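Polyphosphate kinase (Porphyromonas gingivalis, PDB 2O8R) probably catalyses the reversible transfer of the terminal phosphate of ATP onto a growing chain of inorganic polyphosphate, as a magnesium-dependent member of the PPK1 family. Local coordinates at residues E210-I213 and K214-D218; I524-E527 and I528-K532. The protein carries 3 engineered substitutions. All coordinates share one frame; numbering follows the deposited sequence.

Contact 1: residues E210-I213 and K214-D218; sequences EDII and KEHLD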
ATOM      1  N   GLU A 210      -3.002   5.403 -23.808  1.00 41.59           N
ATOM      2  CA  GLU A 210      -2.301   4.935 -25.017  1.00 47.38           C
ATOM      3  C   GLU A 210      -2.775   5.641 -26.277  1.00 49.10           C
ATOM      4  O   GLU A 210      -2.021   5.756 -27.238  1.00 64.44           O
ATOM      5  CB  GLU A 210      -2.364   3.409 -25.189  1.00 42.85           C
ATOM      6  CG  GLU A 210      -3.743   2.831 -25.528  1.00 38.68           C
ATOM      7  CD  GLU A 210      -4.555   2.442 -24.292  1.00 64.40           C
ATOM      8  OE1 GLU A 210      -4.395   3.086 -23.229  1.00 52.52           O
ATOM      9  OE2 GLU A 210      -5.365   1.492 -24.392  1.00 50.57           O
ATOM     10  N   ASP A 211      -4.017   6.120 -26.262  1.00 57.93           N
ATOM     11  CA  ASP A 211      -4.531   6.916 -27.365  1.00 51.37           C
ATOM     12  C   ASP A 211      -3.769   8.246 -27.475  1.00 45.51           C
ATOM     13  O   ASP A 211      -3.312   8.620 -28.549  1.00 46.15           O
ATOM     14  CB  ASP A 211      -6.038   7.134 -27.213  1.00 51.32           C
ATOM     15  CG  ASP A 211      -6.862   5.955 -27.726  1.00 52.58           C
ATOM     16  OD1 ASP A 211      -6.305   5.058 -28.388  1.00 57.66           O
ATOM     17  OD2 ASP A 211      -8.080   5.933 -27.472  1.00 63.43           O
ATOM     18  N   ILE A 212      -3.599   8.930 -26.351  1.00 50.81           N
ATOM     19  CA  ILE A 212      -2.832  10.161 -26.327  1.00 46.28           C
ATOM     20  C   ILE A 212      -1.441   9.947 -26.891  1.00 50.78           C
ATOM     21  O   ILE A 212      -0.995  10.718 -27.741  1.00 51.23           O
ATOM     22  CB  ILE A 212      -2.729  10.765 -24.918  1.00 43.26           C
ATOM     23  CG1 ILE A 212      -4.140  10.942 -24.320  1.00 32.23           C
ATOM     24  CG2 ILE A 212      -1.930  12.105 -24.977  1.00 19.94           C
ATOM     25  CD1 ILE A 212      -4.137  11.115 -22.803  1.00 49.26           C
ATOM     26  N   ILE A 213      -0.769   8.897 -26.431  1.00 46.50           N
ATOM     27  CA  ILE A 213       0.560   8.574 -26.940  1.00 48.98           C
ATOM     28  C   ILE A 213       0.545   8.398 -28.471  1.00 53.03           C
ATOM     29  O   ILE A 213       1.337   9.012 -29.181  1.00 54.04           O
ATOM     30  CB  ILE A 213       1.165   7.349 -26.222  1.00 54.70           C
ATOM     31  CG1 ILE A 213       1.442   7.699 -24.749  1.00 37.17           C
ATOM     32  CG2 ILE A 213       2.451   6.910 -26.922  1.00 36.20           C
ATOM     33  CD1 ILE A 213       2.151   6.611 -23.952  1.00 35.31           C
ATOM     34  N   LYS A 214      -0.395   7.604 -28.969  1.00 45.15           N
ATOM     35  CA  LYS A 214      -0.574   7.400 -30.403  1.00 43.57           C
ATOM     36  C   LYS A 214      -0.660   8.713 -31.197  1.00 53.44           C
ATOM     37  O   LYS A 214      -0.116   8.824 -32.289  1.00 64.59           O
ATOM     38  CB  LYS A 214      -1.828   6.557 -30.656  1.00 39.58           C
ATOM     39  CG  LYS A 214      -1.704   5.072 -30.248  1.00 43.31           C
ATOM     40  CD  LYS A 214      -2.935   4.310 -30.714  1.00 36.48           C
ATOM     41  CE  LYS A 214      -2.678   2.845 -30.880  1.00 49.79           C
ATOM     42  NZ  LYS A 214      -3.888   2.204 -31.429  1.00 54.54           N
ATOM     43  N   GLU A 215      -1.325   9.704 -30.622  1.00 45.19           N
ATOM     44  CA  GLU A 215      -1.579  10.967 -31.286  1.00 42.58           C
ATOM     45  C   GLU A 215      -0.338  11.884 -31.303  1.00 53.19           C
ATOM     46  O   GLU A 215      -0.332  12.939 -31.936  1.00 61.06           O
ATOM     47  CB  GLU A 215      -2.763  11.653 -30.589  1.00 51.91           C
ATOM     48  CG  GLU A 215      -3.423  12.809 -31.337  1.00 69.00           C
ATOM     49  CD  GLU A 215      -3.842  12.452 -32.755  1.00 85.90           C
ATOM     50  OE1 GLU A 215      -4.219  11.284 -33.009  1.00 97.09           O
ATOM     51  OE2 GLU A 215      -3.801  13.352 -33.620  1.00 87.42           O
ATOM     52  N   HIS A 216       0.723  11.485 -30.616  1.00 51.39           N
ATOM     53  CA  HIS A 216       1.902  12.340 -30.528  1.00 55.05           C
ATOM     54  C   HIS A 216       3.194  11.602 -30.858  1.00 50.30           C
ATOM     55  O   HIS A 216       4.284  12.069 -30.531  1.00 54.61           O
ATOM     56  CB  HIS A 216       1.989  12.984 -29.142  1.00 55.16           C
ATOM     57  CG  HIS A 216       0.839  13.883 -28.821  1.00 56.96           C
ATOM     58  ND1 HIS A 216      -0.282  13.448 -28.148  1.00 76.36           N
ATOM     59  CD2 HIS A 216       0.626  15.189 -29.100  1.00 48.80           C
ATOM     60  CE1 HIS A 216      -1.132  14.451 -28.019  1.00 76.34           C
ATOM     61  NE2 HIS A 216      -0.602  15.520 -28.581  1.00 60.83           N
ATOM     62  N   LEU A 217       3.066  10.456 -31.519  1.00 48.09           N
ATOM     63  CA  LEU A 217       4.208   9.614 -31.828  1.00 53.10           C
ATOM     64  C   LEU A 217       5.217  10.350 -32.701  1.00 60.58           C
ATOM     65  O   LEU A 217       6.422  10.095 -32.618  1.00 68.98           O
ATOM     66  CB  LEU A 217       3.750   8.321 -32.511  1.00 62.67           C
ATOM     67  CG  LEU A 217       3.113   7.239 -31.633  1.00 52.02           C
ATOM     68  CD1 LEU A 217       2.469   6.173 -32.477  1.00 43.12           C
ATOM     69  CD2 LEU A 217       4.152   6.625 -30.719  1.00 74.03           C
ATOM     70  N   ASP A 218       4.717  11.287 -33.506  1.00 55.28           N
ATOM     71  CA  ASP A 218       5.557  12.116 -34.374  1.00 62.85           C
ATOM     72  C   ASP A 218       6.594  12.960 -33.631  1.00 61.72           C
ATOM     73  O   ASP A 218       7.643  13.259 -34.192  1.00 81.18           O
ATOM     74  CB  ASP A 218       4.703  13.010 -35.269  1.00 58.26           C
ATOM     75  CG  ASP A 218       3.570  13.660 -34.521  1.00 86.67           C
ATOM     76  OD1 ASP A 218       2.553  12.974 -34.259  1.00103.33           O
ATOM     77  OD2 ASP A 218       3.697  14.858 -34.196  1.00 99.92           O
TER
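The imidazole of H216 donates ND1-H to I212 O, 2.9 Å away. With CG anti to the carbonyl carbon (chi1 -62°), the ring stands beside I212, and the oxygen lies at its edge, close to the ring plane, while ND1 is tilted out of the carbonyl plane. Histidine suits the place because one ring both donates to a helix carbonyl and stacks on F135. I212 O also takes a weak bond from E215 N.

The backbone bonds change from four-residue to three-residue spacing at the turn. K214 N to E210 O and E215 N to D211 O are i to i-4 bonds, and H216 N bonds to I213 O, three residues back, at 2.9 Å. K214 to L217 form a type I beta turn, joining helix 209-214 to the short helix at 217-220 in the middle domain.

Apolar contact runs beside these bonds. I213 CG2 meets L217 CD2 at 4.2 Å, and the branched methyls of both reach strand 163-169, I213 at L164 and L217 at V166. The methyl I212 CG2 lies beside the ring, 3.9 Å from H216 CE1, while I212 faces helix 125-139.

The acids E210 and D211 find their partners outside: E210 forms a salt bridge with R191, and D211 OD2 is hydrogen-bonded to Y300. D211 OD1 stays 4.8 Å from K214 NZ, too far for a salt bridge.

Contact 2: residues I524-E527 and I528-K532; sequences IERE and IENVK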
ATOM      1  N   ILE A 524     -24.984 -38.189   3.219  1.00 53.61           N
ATOM      2  CA  ILE A 524     -25.594 -38.439   1.914  1.00 62.34           C
ATOM      3  C   ILE A 524     -26.268 -39.801   1.886  1.00 64.84           C
ATOM      4  O   ILE A 524     -27.391 -39.940   1.388  1.00 64.87           O
ATOM      5  CB  ILE A 524     -24.575 -38.377   0.761  1.00 65.53           C
ATOM      6  CG1 ILE A 524     -24.016 -36.957   0.621  1.00 70.59           C
ATOM      7  CG2 ILE A 524     -25.241 -38.809  -0.539  1.00 48.09           C
ATOM      8  CD1 ILE A 524     -22.832 -36.837  -0.325  1.00 55.48           C
ATOM      9  N   GLU A 525     -25.566 -40.797   2.426  1.00 59.01           N
ATOM     10  CA  GLU A 525     -26.074 -42.152   2.502  1.00 49.86           C
ATOM     11  C   GLU A 525     -27.393 -42.212   3.264  1.00 67.18           C
ATOM     12  O   GLU A 525     -28.338 -42.874   2.830  1.00 68.92           O
ATOM     13  CB  GLU A 525     -25.064 -43.081   3.165  1.00 43.67           C
ATOM     14  CG  GLU A 525     -23.977 -43.603   2.254  1.00 69.36           C
ATOM     15  CD  GLU A 525     -24.502 -44.300   1.015  1.00 84.15           C
ATOM     16  OE1 GLU A 525     -25.654 -44.791   1.006  1.00 89.90           O
ATOM     17  OE2 GLU A 525     -23.736 -44.371   0.039  1.00 97.13           O
ATOM     18  N   ARG A 526     -27.457 -41.507   4.391  1.00 62.12           N
ATOM     19  CA  ARG A 526     -28.660 -41.483   5.212  1.00 56.32           C
ATOM     20  C   ARG A 526     -29.896 -41.048   4.430  1.00 61.64           C
ATOM     21  O   ARG A 526     -30.996 -41.559   4.672  1.00 62.58           O
ATOM     22  CB  ARG A 526     -28.465 -40.595   6.430  1.00 49.63           C
ATOM     23  CG  ARG A 526     -29.709 -40.475   7.287  1.00 53.19           C
ATOM     24  CD  ARG A 526     -29.387 -39.938   8.640  1.00 46.69           C
ATOM     25  NE  ARG A 526     -28.946 -38.556   8.561  1.00 74.15           N
ATOM     26  CZ  ARG A 526     -28.792 -37.764   9.612  1.00 78.27           C
ATOM     27  NH1 ARG A 526     -29.060 -38.219  10.829  1.00 85.45           N
ATOM     28  NH2 ARG A 526     -28.379 -36.517   9.441  1.00 74.64           N
ATOM     29  N   GLU A 527     -29.707 -40.124   3.488  1.00 71.67           N
ATOM     30  CA  GLU A 527     -30.800 -39.675   2.624  1.00 66.14           C
ATOM     31  C   GLU A 527     -31.182 -40.782   1.667  1.00 70.54           C
ATOM     32  O   GLU A 527     -32.367 -40.965   1.388  1.00 75.48           O
ATOM     33  CB  GLU A 527     -30.438 -38.412   1.830  1.00 60.77           C
ATOM     34  CG  GLU A 527     -30.028 -37.220   2.661  1.00 49.18           C
ATOM     35  CD  GLU A 527     -31.177 -36.601   3.432  1.00 72.90           C
ATOM     36  OE1 GLU A 527     -32.274 -36.447   2.841  1.00 65.89           O
ATOM     37  OE2 GLU A 527     -30.968 -36.261   4.628  1.00 53.76           O
ATOM     38  N   ILE A 528     -30.187 -41.519   1.167  1.00 60.60           N
ATOM     39  CA  ILE A 528     -30.473 -42.639   0.261  1.00 74.30           C
ATOM     40  C   ILE A 528     -31.342 -43.680   0.957  1.00 67.53           C
ATOM     41  O   ILE A 528     -32.367 -44.093   0.416  1.00 70.69           O
ATOM     42  CB  ILE A 528     -29.200 -43.325  -0.278  1.00 74.56           C
ATOM     43  CG1 ILE A 528     -28.374 -42.359  -1.126  1.00 65.16           C
ATOM     44  CG2 ILE A 528     -29.572 -44.574  -1.087  1.00 58.73           C
ATOM     45  CD1 ILE A 528     -27.077 -42.953  -1.590  1.00 63.19           C
ATOM     46  N   GLU A 529     -30.930 -44.065   2.163  1.00 68.34           N
ATOM     47  CA  GLU A 529     -31.661 -45.017   2.997  1.00 76.59           C
ATOM     48  C   GLU A 529     -33.102 -44.592   3.196  1.00 75.84           C
ATOM     49  O   GLU A 529     -34.023 -45.359   2.937  1.00 89.64           O
ATOM     50  CB  GLU A 529     -30.997 -45.143   4.365  1.00 80.43           C
ATOM     51  CG  GLU A 529     -29.561 -45.625   4.312  1.00108.11           C
ATOM     52  CD  GLU A 529     -28.752 -45.154   5.505  1.00123.12           C
ATOM     53  OE1 GLU A 529     -29.265 -45.228   6.643  1.00127.79           O
ATOM     54  OE2 GLU A 529     -27.602 -44.708   5.306  1.00114.33           O
ATOM     55  N   ASN A 530     -33.282 -43.355   3.638  1.00 63.22           N
ATOM     56  CA  ASN A 530     -34.597 -42.819   3.941  1.00 57.56           C
ATOM     57  C   ASN A 530     -35.581 -42.958   2.789  1.00 63.64           C
ATOM     58  O   ASN A 530     -36.771 -43.183   3.009  1.00 63.44           O
ATOM     59  CB  ASN A 530     -34.485 -41.347   4.365  1.00 66.95           C
ATOM     60  CG  ASN A 530     -33.814 -41.164   5.728  1.00 67.46           C
ATOM     61  OD1 ASN A 530     -33.644 -40.038   6.189  1.00 81.57           O
ATOM     62  ND2 ASN A 530     -33.425 -42.266   6.371  1.00 82.17           N
ATOM     63  N   VAL A 531     -35.079 -42.822   1.562  1.00 62.67           N
ATOM     64  CA  VAL A 531     -35.903 -42.990   0.365  1.00 71.33           C
ATOM     65  C   VAL A 531     -36.315 -44.457   0.189  1.00 75.01           C
ATOM     66  O   VAL A 531     -37.424 -44.760  -0.259  1.00 70.15           O
ATOM     67  CB  VAL A 531     -35.179 -42.477  -0.898  1.00 65.66           C
ATOM     68  CG1 VAL A 531     -35.994 -42.779  -2.169  1.00 54.74           C
ATOM     69  CG2 VAL A 531     -34.929 -40.999  -0.781  1.00 58.68           C
ATOM     70  N   LYS A 532     -35.419 -45.360   0.562  1.00 68.95           N
ATOM     71  CA  LYS A 532     -35.722 -46.779   0.537  1.00 81.60           C
ATOM     72  C   LYS A 532     -36.721 -47.162   1.643  1.00 79.33           C
ATOM     73  O   LYS A 532     -37.456 -48.141   1.510  1.00 95.04           O
ATOM     74  CB  LYS A 532     -34.433 -47.595   0.614  1.00 72.84           C
ATOM     75  CG  LYS A 532     -33.517 -47.347  -0.575  1.00 81.84           C
ATOM     76  CD  LYS A 532     -32.186 -48.057  -0.417  1.00 94.19           C
ATOM     77  CE  LYS A 532     -31.343 -47.910  -1.672  1.00 82.45           C
ATOM     78  NZ  LYS A 532     -29.949 -48.390  -1.450  1.00 92.96           N
TER
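E525 O accepts the backbone N-H of E529 at 2.9 Å, nearly straight at the hydrogen (169°), and the E529 side chain, extended beyond CG, runs back alongside that carbonyl, with CG 3.4 Å from E525 O. E529 OE2 is also near it but, as a second acceptor, makes no bond. The carboxylate end is carried back toward the preceding turn, where CD comes to 3.7 Å from R526 CA. OE2 is 4.7 Å from OE1 of E525, a proximity of like charges that the salt bridge from E525 OE2 to R557 would probably ease.

E525 bends at chi2 (-55°), which brings its carboxylate over the end of I528: OE1 is 3.5 Å from CD1. Isoleucine suits a buried place beside R557 of helix 549-560 and A561; CD1 makes only van der Waals contact with E525.

R526 and N530, one turn apart, point the same way, with guanidinium and amide planes 38° apart. N530 N bonds to R526 O at 3.1 Å, whereas the side-chain ND2 is badly angled for that oxygen. The long chain of R526 carries NH2 to a salt bridge with E610, and both R526 and N530 touch N605.

E527 O receives V531 N at 3.3 Å. The buried E527 carboxylate takes backbone N-H groups of N605 and Y538, a role for which its two oxygens are well suited. Successive i to i-4 bonds and side chains sorted by face are characteristic of an alpha-helix packed against a sheet, here helix 516-532 in the PLD-like second C-terminal domain.

How the contacts relate
Contact 1 comes first along the chain and closes well before contact 2 opens. Their centres are about 68 Å apart and their nearest atoms about 49 Å, and they lie on opposite sides of the chain's centre. Residues 210-218 belong to the middle domain, between helix 125-139 and the mixed sheet containing strands 163-169 and 225-235. Residues 524-532 belong to the second C-terminal domain, where helix 516-532 lies beside helix 549-560 and strands 538-543 and 600-603. The two therefore share no helix or sheet. One joins two short helices at a turn, the other continues a single helix, and in each, side chains of the same stretch pack on the domain's own sheet, away from the predicted catalytic and nucleotide-binding residues.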